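Local coordinates for periplasmic divalent cation tolerance protein CutA (PDB 1UKU) that takes part in resistance toward heavy metals and binds copper between two trimers, which probably drives further oligomerization, at residues S13-V18 and A30-H35. Numbering follows the deposited sequence.
Sequences SAEKVV and ANLREH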
ATOM      1  N   SER A  13     -13.815  -2.698  15.087  1.00  9.37           N
ATOM      2  CA  SER A  13     -13.532  -1.276  15.056  1.00  8.69           C
ATOM      3  C   SER A  13     -13.285  -0.799  13.628  1.00  9.06           C
ATOM      4  O   SER A  13     -13.787   0.238  13.240  1.00  8.17           O
ATOM      5  CB  SER A  13     -12.353  -0.884  15.943  1.00 10.14           C
ATOM      6  OG  SER A  13     -11.183  -1.604  15.651  1.00 10.21           O
ATOM      7  N   ALA A  14     -12.515  -1.531  12.839  1.00  8.15           N
ATOM      8  CA  ALA A  14     -12.217  -1.108  11.497  1.00  8.06           C
ATOM      9  C   ALA A  14     -13.527  -0.953  10.707  1.00  7.90           C
ATOM     10  O   ALA A  14     -13.720   0.039  10.010  1.00  7.29           O
ATOM     11  CB  ALA A  14     -11.316  -2.118  10.845  1.00  7.95           C
ATOM     12  N   GLU A  15     -14.396  -1.954  10.778  1.00  8.02           N
ATOM     13  CA  GLU A  15     -15.634  -1.917   9.998  1.00  9.14           C
ATOM     14  C   GLU A  15     -16.574  -0.833  10.511  1.00  9.51           C
ATOM     15  O   GLU A  15     -17.193  -0.138   9.708  1.00 10.69           O
ATOM     16  CB  GLU A  15     -16.340  -3.284  10.045  1.00  9.96           C
ATOM     17  CG  GLU A  15     -15.667  -4.328   9.173  1.00 12.09           C
ATOM     18  CD  GLU A  15     -16.497  -5.571   8.985  1.00 14.77           C
ATOM     19  OE1 GLU A  15     -15.886  -6.627   8.697  1.00 20.68           O
ATOM     20  OE2 GLU A  15     -17.733  -5.469   9.044  1.00 19.39           O
ATOM     21  N   LYS A  16     -16.675  -0.654  11.833  1.00 10.03           N
ATOM     22  CA  LYS A  16     -17.555   0.367  12.394  1.00 11.12           C
ATOM     23  C   LYS A  16     -17.132   1.745  11.906  1.00 10.71           C
ATOM     24  O   LYS A  16     -17.940   2.541  11.440  1.00  9.92           O
ATOM     25  CB  LYS A  16     -17.499   0.350  13.914  1.00 12.02           C
ATOM     26  CG  LYS A  16     -18.417   1.380  14.572  1.00 15.98           C
ATOM     27  CD  LYS A  16     -18.418   1.161  16.079  1.00 21.59           C
ATOM     28  CE  LYS A  16     -18.807   2.400  16.848  1.00 24.69           C
ATOM     29  NZ  LYS A  16     -18.659   2.165  18.311  1.00 27.27           N
ATOM     30  N   VAL A  17     -15.831   2.016  11.992  1.00  9.80           N
ATOM     31  CA  VAL A  17     -15.301   3.322  11.620  1.00  9.12           C
ATOM     32  C   VAL A  17     -15.474   3.540  10.128  1.00  8.33           C
ATOM     33  O   VAL A  17     -15.966   4.562   9.711  1.00  9.19           O
ATOM     34  CB  VAL A  17     -13.852   3.498  12.094  1.00  9.60           C
ATOM     35  CG1 VAL A  17     -13.245   4.802  11.550  1.00  9.33           C
ATOM     36  CG2 VAL A  17     -13.809   3.494  13.631  1.00  8.33           C
ATOM     37  N   VAL A  18     -15.132   2.550   9.315  1.00  8.30           N
ATOM     38  CA  VAL A  18     -15.245   2.699   7.860  1.00  9.50           C
ATOM     39  C   VAL A  18     -16.683   2.877   7.405  1.00  8.83           C
ATOM     40  O   VAL A  18     -16.971   3.724   6.534  1.00  8.81           O
ATOM     41  CB  VAL A  18     -14.579   1.520   7.139  1.00 10.93           C
ATOM     42  CG1 VAL A  18     -15.060   1.333   5.707  1.00 14.42           C
ATOM     43  CG2 VAL A  18     -13.065   1.684   7.221  1.00 11.79           C
ATOM     44  N   ALA A  30     -13.243   1.708   1.019  1.00  8.36           N
ATOM     45  CA  ALA A  30     -12.210   1.216   1.912  1.00  7.34           C
ATOM     46  C   ALA A  30     -11.822  -0.214   1.516  1.00  6.34           C
ATOM     47  O   ALA A  30     -12.667  -0.979   1.074  1.00  7.06           O
ATOM     48  CB  ALA A  30     -12.672   1.269   3.304  1.00  7.70           C
ATOM     49  N   ASN A  31     -10.534  -0.532   1.622  1.00  5.58           N
ATOM     50  CA  ASN A  31     -10.030  -1.886   1.461  1.00  6.12           C
ATOM     51  C   ASN A  31      -9.356  -2.263   2.801  1.00  6.50           C
ATOM     52  O   ASN A  31      -8.437  -1.578   3.242  1.00  6.07           O
ATOM     53  CB  ASN A  31      -8.986  -1.962   0.352  1.00  6.04           C
ATOM     54  CG  ASN A  31      -9.512  -1.716  -1.050  1.00  6.23           C
ATOM     55  OD1 ASN A  31      -8.681  -1.627  -1.958  1.00  7.60           O
ATOM     56  ND2 ASN A  31     -10.831  -1.669  -1.267  1.00  7.03           N
ATOM     57  N   LEU A  32      -9.829  -3.325   3.433  1.00  5.39           N
ATOM     58  CA  LEU A  32      -9.364  -3.746   4.760  1.00  6.48           C
ATOM     59  C   LEU A  32      -8.675  -5.077   4.656  1.00  5.09           C
ATOM     60  O   LEU A  32      -9.195  -5.995   4.050  1.00  6.44           O
ATOM     61  CB  LEU A  32     -10.521  -3.884   5.737  1.00  7.07           C
ATOM     62  CG  LEU A  32     -11.096  -2.572   6.312  1.00  9.35           C
ATOM     63  CD1 LEU A  32     -11.416  -1.489   5.293  1.00 13.69           C
ATOM     64  CD2 LEU A  32     -12.303  -2.890   7.189  1.00  8.41           C
ATOM     65  N   ARG A  33      -7.526  -5.214   5.293  1.00  6.67           N
ATOM     66  CA  ARG A  33      -6.821  -6.500   5.343  1.00  6.72           C
ATOM     67  C   ARG A  33      -5.937  -6.561   6.587  1.00  6.65           C
ATOM     68  O   ARG A  33      -5.409  -5.564   7.039  1.00  6.75           O
ATOM     69  CB  ARG A  33      -6.012  -6.801   4.074  1.00  7.50           C
ATOM     70  CG  ARG A  33      -4.629  -6.193   4.005  1.00 11.70           C
ATOM     71  CD  ARG A  33      -4.632  -4.753   3.837  1.00 11.30           C
ATOM     72  NE  ARG A  33      -3.276  -4.150   3.858  1.00 13.79           N
ATOM     73  CZ  ARG A  33      -2.556  -3.867   4.938  1.00 10.44           C
ATOM     74  NH1 ARG A  33      -2.971  -4.181   6.137  1.00  8.31           N
ATOM     75  NH2 ARG A  33      -1.394  -3.234   4.811  1.00  8.43           N
ATOM     76  N   GLU A  34      -5.821  -7.752   7.145  1.00  7.00           N
ATOM     77  CA  GLU A  34      -4.972  -7.990   8.306  1.00  6.92           C
ATOM     78  C   GLU A  34      -3.486  -7.745   8.040  1.00  6.70           C
ATOM     79  O   GLU A  34      -2.981  -7.962   6.939  1.00  7.14           O
ATOM     80  CB  GLU A  34      -5.206  -9.429   8.806  1.00  7.30           C
ATOM     81  CG  GLU A  34      -6.581  -9.632   9.422  1.00 12.81           C
ATOM     82  CD  GLU A  34      -6.907 -11.099   9.692  1.00 16.48           C
ATOM     83  OE1 GLU A  34      -8.112 -11.418   9.894  1.00 16.99           O
ATOM     84  OE2 GLU A  34      -5.977 -11.946   9.710  1.00 20.49           O
ATOM     85  N   HIS A  35      -2.793  -7.344   9.104  1.00  5.42           N
ATOM     86  CA  HIS A  35      -1.333  -7.377   9.099  1.00  5.62           C
ATOM     87  C   HIS A  35      -0.845  -7.549  10.520  1.00  5.70           C
ATOM     88  O   HIS A  35      -1.629  -7.463  11.470  1.00  6.62           O
ATOM     89  CB  HIS A  35      -0.719  -6.129   8.448  1.00  6.50           C
ATOM     90  CG  HIS A  35      -0.991  -4.861   9.193  1.00  5.63           C
ATOM     91  ND1 HIS A  35      -1.707  -3.814   8.656  1.00  6.80           N
ATOM     92  CD2 HIS A  35      -0.605  -4.460  10.429  1.00  5.66           C
ATOM     93  CE1 HIS A  35      -1.807  -2.852   9.564  1.00  6.59           C
ATOM     94  NE2 HIS A  35      -1.121  -3.205  10.637  1.00  6.47           N
TER
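L32, V18 and A30 carry this contact, which packs helix 11-23 against one face of the antiparallel sheet in the ferredoxin-like fold of the GlnB-like CutA family. The segment axes run at 171°, nearly antiparallel, which shows that the helix lies along the strand. Their closest approach is 10.2 Å, the usual spacing of a helix layered on a sheet. No hydrogen bond passes between the segments, so the join rests on apolar side chains.

L32 spans one turn of the helix, from A14 to V18, by dividing its two methyls. Its chi1 of -77° places CG anti to its own carbonyl carbon. From there CD2 meets A14 CB at 3.9 Å. The other methyl, CD1, lies 4.1 Å from V18 CG2; the V18 and L32 side chains lie antiparallel and meet through these two methyls. At the edge of this patch, the aliphatic part of E15 slants across the L32 side chain, with its CG 4.2 Å from L32 CD2.

Alternation along the strand explains the selection of residues. A30 and L32 direct their CB atoms at the helix, whereas N31 between them points away and, through OD1, hydrogen-bonds to Y5 of a second subunit. The same strand pairs antiparallel with that subunit, continuing the sheet across the trimer interface; F38 of that chain also packs on E15 and L32. Within the chain, V51 touches both A14 and L32, linking this layer to strand 44-57.

Packing is tightest where the CA atoms of V18 and A30 come within 6.8 Å. V18 sets CG1 anti to its backbone N (chi1 160°) and places both methyls over the A30 methyl: CG2 stands 4.0 Å from A30 CB, and CG1 presses to 3.4 Å from that same carbon, closer than usual van der Waals contact.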